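Protein (glyceraldehyde 3-phosphate dehydrogenase) (Sulfolobus solfataricus, PDB 1B7G) catalyses the phosphorylating oxidation of D-glyceraldehyde 3-phosphate in glycolysis, using NAD or NADP as cofactor with a marked preference for NADP. Local coordinates at residues Asn140-Leu144 against His219-Ile223; Arg146-Thr150 against Thr243-Val247. The protein carries 1 engineered substitution. One frame throughout, in Å; residues are numbered along the deposited sequence.

Interaction 1 of 2, residues Asn140-Leu144 against His219-Ile223; sequences NTTAL and HMHFI. With SO4 (sulfate ion), chain C.
With CG beside the backbone N in both residues (chi1 -77° in Asn140), the amide of Asn140 on the helix and the imidazole of His221 on the strand are brought together between the two backbones. His221 NE2 donates to Asn140 OD1 over 2.6 Å, and the N-H...O angle of 174° makes the bond nearly straight. OD1 lies in the plane of the imidazole, whereas NE2 sits well above the carbonyl plane of the amide and not on a lone pair; the amide and ring planes are 55° apart. The bond fixes which end of the amide is oxygen and directs ND2 the other way, to sulfate O2 at 2.9 Å. Sulfate O3 is held by Asn140 N at 2.8 Å, so this one residue grips the anion with both backbone and side chain; His193 NE2, Ser138 OG and Arg166 NE also hydrogen-bond to it. ND2 also stands over one face of the His219 ring, near its rim, 3.1 Å from CD2, while His219 ND1 is hydrogen-bonded to the backbone N of Arg167. Farther along the helix, Leu144 CG lies against the edge of the His221 ring, 3.7 Å from ND1, the ring nitrogen not used by Asn140, and Leu144 CD2 touches Ile223 CG2 at 4.2 Å. Cys139, probably the nucleophile, directly precedes Asn140, and His219 shares the catalytic site with it. The sulfate occupies the site assigned to inorganic phosphate, making His221 a second-shell residue that positions a first-shell asparagine. This grouping of the start of the cysteine-bearing helix with the histidine-bearing strand is the active-site arrangement of the glyceraldehyde-3-phosphate dehydrogenase catalytic domain.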
ATOM      1  N   ASN A 140     -17.162 -10.988   0.076  1.00 20.56           N
ATOM      2  CA  ASN A 140     -17.410 -11.651   1.373  1.00 22.66           C
ATOM      3  C   ASN A 140     -18.110 -12.979   1.160  1.00 18.77           C
ATOM      4  O   ASN A 140     -17.895 -13.897   1.946  1.00 21.46           O
ATOM      5  CB  ASN A 140     -18.215 -10.703   2.292  1.00 26.18           C
ATOM      6  CG  ASN A 140     -17.285  -9.631   2.859  1.00 25.88           C
ATOM      7  OD1 ASN A 140     -16.192  -9.945   3.327  1.00 21.08           O
ATOM      8  ND2 ASN A 140     -17.692  -8.383   2.826  1.00 21.63           N
ATOM      9  N   THR A 141     -18.855 -13.135   0.041  1.00 21.61           N
ATOM     10  CA  THR A 141     -19.483 -14.444  -0.192  1.00 21.11           C
ATOM     11  C   THR A 141     -18.382 -15.462  -0.482  1.00 23.26           C
ATOM     12  O   THR A 141     -18.398 -16.618  -0.059  1.00 23.55           O
ATOM     13  CB  THR A 141     -20.463 -14.392  -1.366  1.00 19.93           C
ATOM     14  OG1 THR A 141     -21.402 -13.320  -1.176  1.00 24.56           O
ATOM     15  CG2 THR A 141     -21.248 -15.706  -1.465  1.00 16.46           C
ATOM     16  N   THR A 142     -17.393 -15.004  -1.285  1.00 23.38           N
ATOM     17  CA  THR A 142     -16.248 -15.873  -1.591  1.00 21.17           C
ATOM     18  C   THR A 142     -15.542 -16.355  -0.353  1.00 22.86           C
ATOM     19  O   THR A 142     -15.147 -17.523  -0.249  1.00 22.46           O
ATOM     20  CB  THR A 142     -15.251 -15.170  -2.519  1.00 20.54           C
ATOM     21  OG1 THR A 142     -15.868 -14.848  -3.778  1.00 22.83           O
ATOM     22  CG2 THR A 142     -14.035 -16.048  -2.811  1.00 23.92           C
ATOM     23  N   ALA A 143     -15.282 -15.436   0.617  1.00 21.83           N
ATOM     24  CA  ALA A 143     -14.532 -15.828   1.799  1.00 26.37           C
ATOM     25  C   ALA A 143     -15.343 -16.848   2.617  1.00 18.54           C
ATOM     26  O   ALA A 143     -14.767 -17.807   3.096  1.00 21.24           O
ATOM     27  CB  ALA A 143     -14.194 -14.585   2.637  1.00 22.26           C
ATOM     28  N   LEU A 144     -16.656 -16.676   2.654  1.00 18.71           N
ATOM     29  CA  LEU A 144     -17.499 -17.653   3.391  1.00 27.22           C
ATOM     30  C   LEU A 144     -17.468 -19.034   2.693  1.00 26.63           C
ATOM     31  O   LEU A 144     -17.339 -20.057   3.343  1.00 20.11           O
ATOM     32  CB  LEU A 144     -18.912 -17.112   3.442  1.00 26.19           C
ATOM     33  CG  LEU A 144     -19.313 -16.054   4.494  1.00 22.71           C
ATOM     34  CD1 LEU A 144     -20.563 -15.347   4.008  1.00 25.09           C
ATOM     35  CD2 LEU A 144     -19.569 -16.713   5.847  1.00 24.03           C
ATOM     36  N   HIS A 219     -12.479  -6.178   5.298  1.00 21.08           N
ATOM     37  CA  HIS A 219     -13.650  -6.632   6.007  1.00 21.82           C
ATOM     38  C   HIS A 219     -13.207  -7.640   7.061  1.00 23.57           C
ATOM     39  O   HIS A 219     -12.119  -8.211   6.920  1.00 19.58           O
ATOM     40  CB  HIS A 219     -14.576  -7.407   5.062  1.00 20.08           C
ATOM     41  CG  HIS A 219     -15.046  -6.679   3.857  1.00 22.82           C
ATOM     42  ND1 HIS A 219     -15.709  -5.486   3.895  1.00 24.00           N
ATOM     43  CD2 HIS A 219     -14.963  -6.999   2.534  1.00 25.18           C
ATOM     44  CE1 HIS A 219     -16.056  -5.099   2.696  1.00 22.15           C
ATOM     45  NE2 HIS A 219     -15.610  -6.037   1.832  1.00 24.37           N
ATOM     46  N   MET A 220     -14.119  -7.959   7.988  1.00 17.88           N
ATOM     47  CA  MET A 220     -13.931  -9.025   8.918  1.00 21.22           C
ATOM     48  C   MET A 220     -15.213  -9.836   9.084  1.00 22.73           C
ATOM     49  O   MET A 220     -16.340  -9.332   9.058  1.00 21.98           O
ATOM     50  CB  MET A 220     -13.394  -8.680  10.324  1.00 23.64           C
ATOM     51  CG  MET A 220     -11.868  -8.568  10.358  1.00 23.15           C
ATOM     52  SD  MET A 220     -11.185  -8.350  11.987  1.00 21.17           S
ATOM     53  CE  MET A 220     -11.291 -10.067  12.592  1.00 24.74           C
ATOM     54  N   HIS A 221     -15.005 -11.165   9.263  1.00 23.80           N
ATOM     55  CA  HIS A 221     -16.133 -12.054   9.506  1.00 25.84           C
ATOM     56  C   HIS A 221     -16.022 -12.732  10.882  1.00 18.25           C
ATOM     57  O   HIS A 221     -14.993 -13.095  11.343  1.00 21.59           O
ATOM     58  CB  HIS A 221     -16.308 -13.199   8.484  1.00 19.60           C
ATOM     59  CG  HIS A 221     -16.545 -12.722   7.074  1.00 19.93           C
ATOM     60  ND1 HIS A 221     -17.220 -13.515   6.144  1.00 24.93           N
ATOM     61  CD2 HIS A 221     -16.213 -11.593   6.447  1.00 24.25           C
ATOM     62  CE1 HIS A 221     -17.288 -12.803   4.993  1.00 20.56           C
ATOM     63  NE2 HIS A 221     -16.663 -11.676   5.162  1.00 24.88           N
ATOM     64  N   PHE A 222     -17.214 -12.966  11.463  1.00 16.42           N
ATOM     65  CA  PHE A 222     -17.206 -13.636  12.790  1.00 23.11           C
ATOM     66  C   PHE A 222     -18.215 -14.774  12.675  1.00 21.62           C
ATOM     67  O   PHE A 222     -19.368 -14.510  12.311  1.00 21.33           O
ATOM     68  CB  PHE A 222     -17.582 -12.669  13.903  1.00 28.14           C
ATOM     69  CG  PHE A 222     -16.662 -11.471  13.978  1.00 23.06           C
ATOM     70  CD1 PHE A 222     -15.434 -11.577  14.603  1.00 24.19           C
ATOM     71  CD2 PHE A 222     -17.001 -10.278  13.367  1.00 34.87           C
ATOM     72  CE1 PHE A 222     -14.574 -10.484  14.644  1.00 27.65           C
ATOM     73  CE2 PHE A 222     -16.142  -9.184  13.400  1.00 36.88           C
ATOM     74  CZ  PHE A 222     -14.928  -9.294  14.046  1.00 27.32           C
ATOM     75  N   ILE A 223     -17.711 -16.003  12.719  1.00 22.21           N
ATOM     76  CA  ILE A 223     -18.607 -17.071  12.271  1.00 26.72           C
ATOM     77  C   ILE A 223     -18.759 -18.233  13.237  1.00 19.44           C
ATOM     78  O   ILE A 223     -17.975 -18.465  14.109  1.00 20.81           O
ATOM     79  CB  ILE A 223     -18.195 -17.690  10.920  1.00 31.00           C
ATOM     80  CG1 ILE A 223     -16.873 -18.432  11.132  1.00 26.75           C
ATOM     81  CG2 ILE A 223     -18.075 -16.674   9.798  1.00 39.12           C
ATOM     82  CD1 ILE A 223     -16.682 -19.480  10.030  1.00 51.84           C
TER
HETATM   83  S   SO4 C 601     -19.929  -7.961  -0.161  1.00 25.27           S
HETATM   84  O1  SO4 C 601     -20.041  -6.653  -0.793  1.00 34.33           O
HETATM   85  O2  SO4 C 601     -20.080  -7.785   1.386  1.00 29.64           O
HETATM   86  O3  SO4 C 601     -18.676  -8.692  -0.332  1.00 30.69           O
HETATM   87  O4  SO4 C 601     -21.062  -8.749  -0.679  1.00 30.27           O

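Interaction 2 of 2, residues Arg146-Thr150 against Thr243-Val247; sequences RTICT and TPRIV
One face of the Arg146 guanidinium rests on the side chain of Arg245: CB lies 3.3 Å above its plane, displaced toward the rim, and is 3.5 Å from NH1. The two arginine side chains cross at about a right angle with their guanidinium planes 68° apart, which rules out a parallel stack. Arg146 NH1 also donates to Arg245 O at 3.0 Å. This bond uses a lone pair in the carbonyl plane but is bent, with an N-H...O angle of 132° and the acceptor tilted from the guanidinium plane. Arg146 is extended from CG to NE, which carries its head from the helix across to the type II turn of Thr243 to Ile246. Although the like-charged Arg146 NH2 and Arg245 NH1 are 4.7 Å apart, both form salt bridges with Glu307 OE2, which probably offsets their repulsion; Arg245 NH2 pairs with Asp310 as well. At the helix end of the Arg146 side chain, Ile246 reaches tip to tip toward Thr150, its CD1 3.5 Å from OG1. That hydroxyl is hydrogen-bonded back to Arg146 O at 2.7 Å, and the same oxygen accepts from Thr150 N. Thr150 CG2 meets Thr243 OG1 at 3.4 Å, while OG1 of Thr243 is hydrogen-bonded to Val239 O. The contact therefore joins the second half of helix 139-152 to the turn leading into strand 246-249, an outermost strand of its sheet within this chain, with Val278 of strand 278-288 against Arg146 and Thr147, Leu122 of helix 121-128 against Thr150 and Thr243, and helix 321-331 packed on Arg245.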
ATOM      1  N   ARG A 146     -15.057 -20.354   0.656  1.00 27.89           N
ATOM      2  CA  ARG A 146     -13.779 -21.025   0.801  1.00 25.08           C
ATOM      3  C   ARG A 146     -13.693 -21.673   2.194  1.00 30.01           C
ATOM      4  O   ARG A 146     -13.113 -22.730   2.317  1.00 25.41           O
ATOM      5  CB  ARG A 146     -12.561 -20.135   0.628  1.00 21.39           C
ATOM      6  CG  ARG A 146     -12.510 -19.458  -0.772  1.00 20.00           C
ATOM      7  CD  ARG A 146     -11.094 -18.809  -0.815  1.00 17.79           C
ATOM      8  NE  ARG A 146     -10.929 -18.112  -2.097  1.00 21.84           N
ATOM      9  CZ  ARG A 146     -10.147 -17.036  -2.237  1.00 19.80           C
ATOM     10  NH1 ARG A 146      -9.415 -16.595  -1.210  1.00 20.43           N
ATOM     11  NH2 ARG A 146     -10.091 -16.470  -3.430  1.00 17.91           N
ATOM     12  N   THR A 147     -14.136 -20.919   3.213  1.00 20.21           N
ATOM     13  CA  THR A 147     -14.056 -21.460   4.577  1.00 21.64           C
ATOM     14  C   THR A 147     -15.018 -22.642   4.734  1.00 20.89           C
ATOM     15  O   THR A 147     -14.555 -23.667   5.212  1.00 25.50           O
ATOM     16  CB  THR A 147     -14.400 -20.340   5.601  1.00 25.34           C
ATOM     17  OG1 THR A 147     -13.539 -19.219   5.324  1.00 22.84           O
ATOM     18  CG2 THR A 147     -14.263 -20.838   7.010  1.00 21.69           C
ATOM     19  N   ILE A 148     -16.241 -22.549   4.283  1.00 25.47           N
ATOM     20  CA  ILE A 148     -17.234 -23.626   4.400  1.00 26.99           C
ATOM     21  C   ILE A 148     -16.867 -24.863   3.568  1.00 30.76           C
ATOM     22  O   ILE A 148     -16.876 -25.998   4.078  1.00 28.77           O
ATOM     23  CB  ILE A 148     -18.629 -23.146   3.972  1.00 26.82           C
ATOM     24  CG1 ILE A 148     -19.214 -22.001   4.799  1.00 23.09           C
ATOM     25  CG2 ILE A 148     -19.593 -24.344   4.006  1.00 32.79           C
ATOM     26  CD1 ILE A 148     -20.414 -21.339   4.131  1.00 21.77           C
ATOM     27  N   CYS A 149     -16.483 -24.703   2.304  1.00 27.54           N
ATOM     28  CA  CYS A 149     -16.092 -25.905   1.506  1.00 30.12           C
ATOM     29  C   CYS A 149     -14.832 -26.551   2.010  1.00 27.69           C
ATOM     30  O   CYS A 149     -14.796 -27.795   2.175  1.00 29.59           O
ATOM     31  CB  CYS A 149     -16.064 -25.593   0.025  1.00 27.87           C
ATOM     32  SG  CYS A 149     -17.609 -25.040  -0.654  1.00 26.17           S
ATOM     33  N   THR A 150     -13.894 -25.812   2.614  1.00 28.22           N
ATOM     34  CA  THR A 150     -12.749 -26.410   3.265  1.00 22.08           C
ATOM     35  C   THR A 150     -13.108 -27.123   4.575  1.00 33.29           C
ATOM     36  O   THR A 150     -12.614 -28.257   4.785  1.00 30.89           O
ATOM     37  CB  THR A 150     -11.636 -25.381   3.579  1.00 22.31           C
ATOM     38  OG1 THR A 150     -11.295 -24.733   2.344  1.00 27.28           O
ATOM     39  CG2 THR A 150     -10.434 -26.009   4.241  1.00 18.09           C
ATOM     40  N   THR A 243      -4.493 -25.158   2.949  1.00 27.52           N
ATOM     41  CA  THR A 243      -5.397 -24.915   1.814  1.00 25.32           C
ATOM     42  C   THR A 243      -5.046 -23.602   1.164  1.00 25.07           C
ATOM     43  O   THR A 243      -5.252 -22.503   1.763  1.00 23.82           O
ATOM     44  CB  THR A 243      -6.870 -24.864   2.284  1.00 30.36           C
ATOM     45  OG1 THR A 243      -7.212 -26.021   3.034  1.00 27.50           O
ATOM     46  CG2 THR A 243      -7.851 -24.663   1.154  1.00 22.52           C
ATOM     47  N   PRO A 244      -4.540 -23.602  -0.050  1.00 30.82           N
ATOM     48  CA  PRO A 244      -4.367 -22.373  -0.789  1.00 27.90           C
ATOM     49  C   PRO A 244      -5.648 -21.544  -0.869  1.00 22.05           C
ATOM     50  O   PRO A 244      -6.667 -21.997  -1.299  1.00 27.55           O
ATOM     51  CB  PRO A 244      -3.913 -22.820  -2.169  1.00 28.01           C
ATOM     52  CG  PRO A 244      -3.311 -24.168  -1.946  1.00 25.72           C
ATOM     53  CD  PRO A 244      -4.161 -24.785  -0.851  1.00 28.72           C
ATOM     54  N   ARG A 245      -5.438 -20.228  -0.633  1.00 21.96           N
ATOM     55  CA  ARG A 245      -6.502 -19.254  -0.681  1.00 23.60           C
ATOM     56  C   ARG A 245      -7.071 -18.945   0.727  1.00 17.77           C
ATOM     57  O   ARG A 245      -7.881 -18.070   0.901  1.00 22.15           O
ATOM     58  CB  ARG A 245      -7.557 -19.499  -1.734  1.00 25.89           C
ATOM     59  CG  ARG A 245      -7.005 -19.275  -3.135  1.00 28.18           C
ATOM     60  CD  ARG A 245      -8.042 -19.420  -4.240  1.00 25.38           C
ATOM     61  NE  ARG A 245      -7.299 -19.784  -5.480  1.00 24.89           N
ATOM     62  CZ  ARG A 245      -7.889 -19.930  -6.650  1.00 32.70           C
ATOM     63  NH1 ARG A 245      -9.183 -19.695  -6.791  1.00 25.54           N
ATOM     64  NH2 ARG A 245      -7.152 -20.298  -7.702  1.00 31.59           N
ATOM     65  N   ILE A 246      -6.471 -19.631   1.674  1.00 23.60           N
ATOM     66  CA  ILE A 246      -6.739 -19.457   3.097  1.00 25.46           C
ATOM     67  C   ILE A 246      -5.384 -19.353   3.782  1.00 26.64           C
ATOM     68  O   ILE A 246      -4.509 -20.206   3.556  1.00 27.41           O
ATOM     69  CB  ILE A 246      -7.535 -20.589   3.736  1.00 22.92           C
ATOM     70  CG1 ILE A 246      -8.973 -20.650   3.205  1.00 20.76           C
ATOM     71  CG2 ILE A 246      -7.575 -20.437   5.270  1.00 18.45           C
ATOM     72  CD1 ILE A 246      -9.760 -21.888   3.671  1.00 20.16           C
ATOM     73  N   VAL A 247      -5.157 -18.321   4.574  1.00 24.46           N
ATOM     74  CA  VAL A 247      -3.910 -18.257   5.349  1.00 18.92           C
ATOM     75  C   VAL A 247      -4.274 -18.136   6.847  1.00 22.14           C
ATOM     76  O   VAL A 247      -5.378 -17.705   7.176  1.00 19.09           O
ATOM     77  CB  VAL A 247      -2.972 -17.124   4.955  1.00 23.27           C
ATOM     78  CG1 VAL A 247      -2.337 -17.380   3.587  1.00 26.27           C
ATOM     79  CG2 VAL A 247      -3.648 -15.755   4.964  1.00 18.58           C
TER

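Overall arrangement
From the N terminus, the chain passes through the parallel sheet of the Rossmann-type nucleotide-binding domain before entering helix 139-152, which supplies the first segment of both contacts. Interaction 1 closes a loop of 74 intervening residues when strand 219-227 returns to the helix start; interaction 2 closes one of 92 when the turn before strand 246-249 reaches a later part of the same helix. Because the segments alternate along the sequence, the closures cross rather than nest. Their centres are 11 Å apart, and they touch where Ile223 CD1 packs on Thr147 CG2 at 4.1 Å. Together they tie one helix to a central strand of the mixed sheet and to one outermost within this chain.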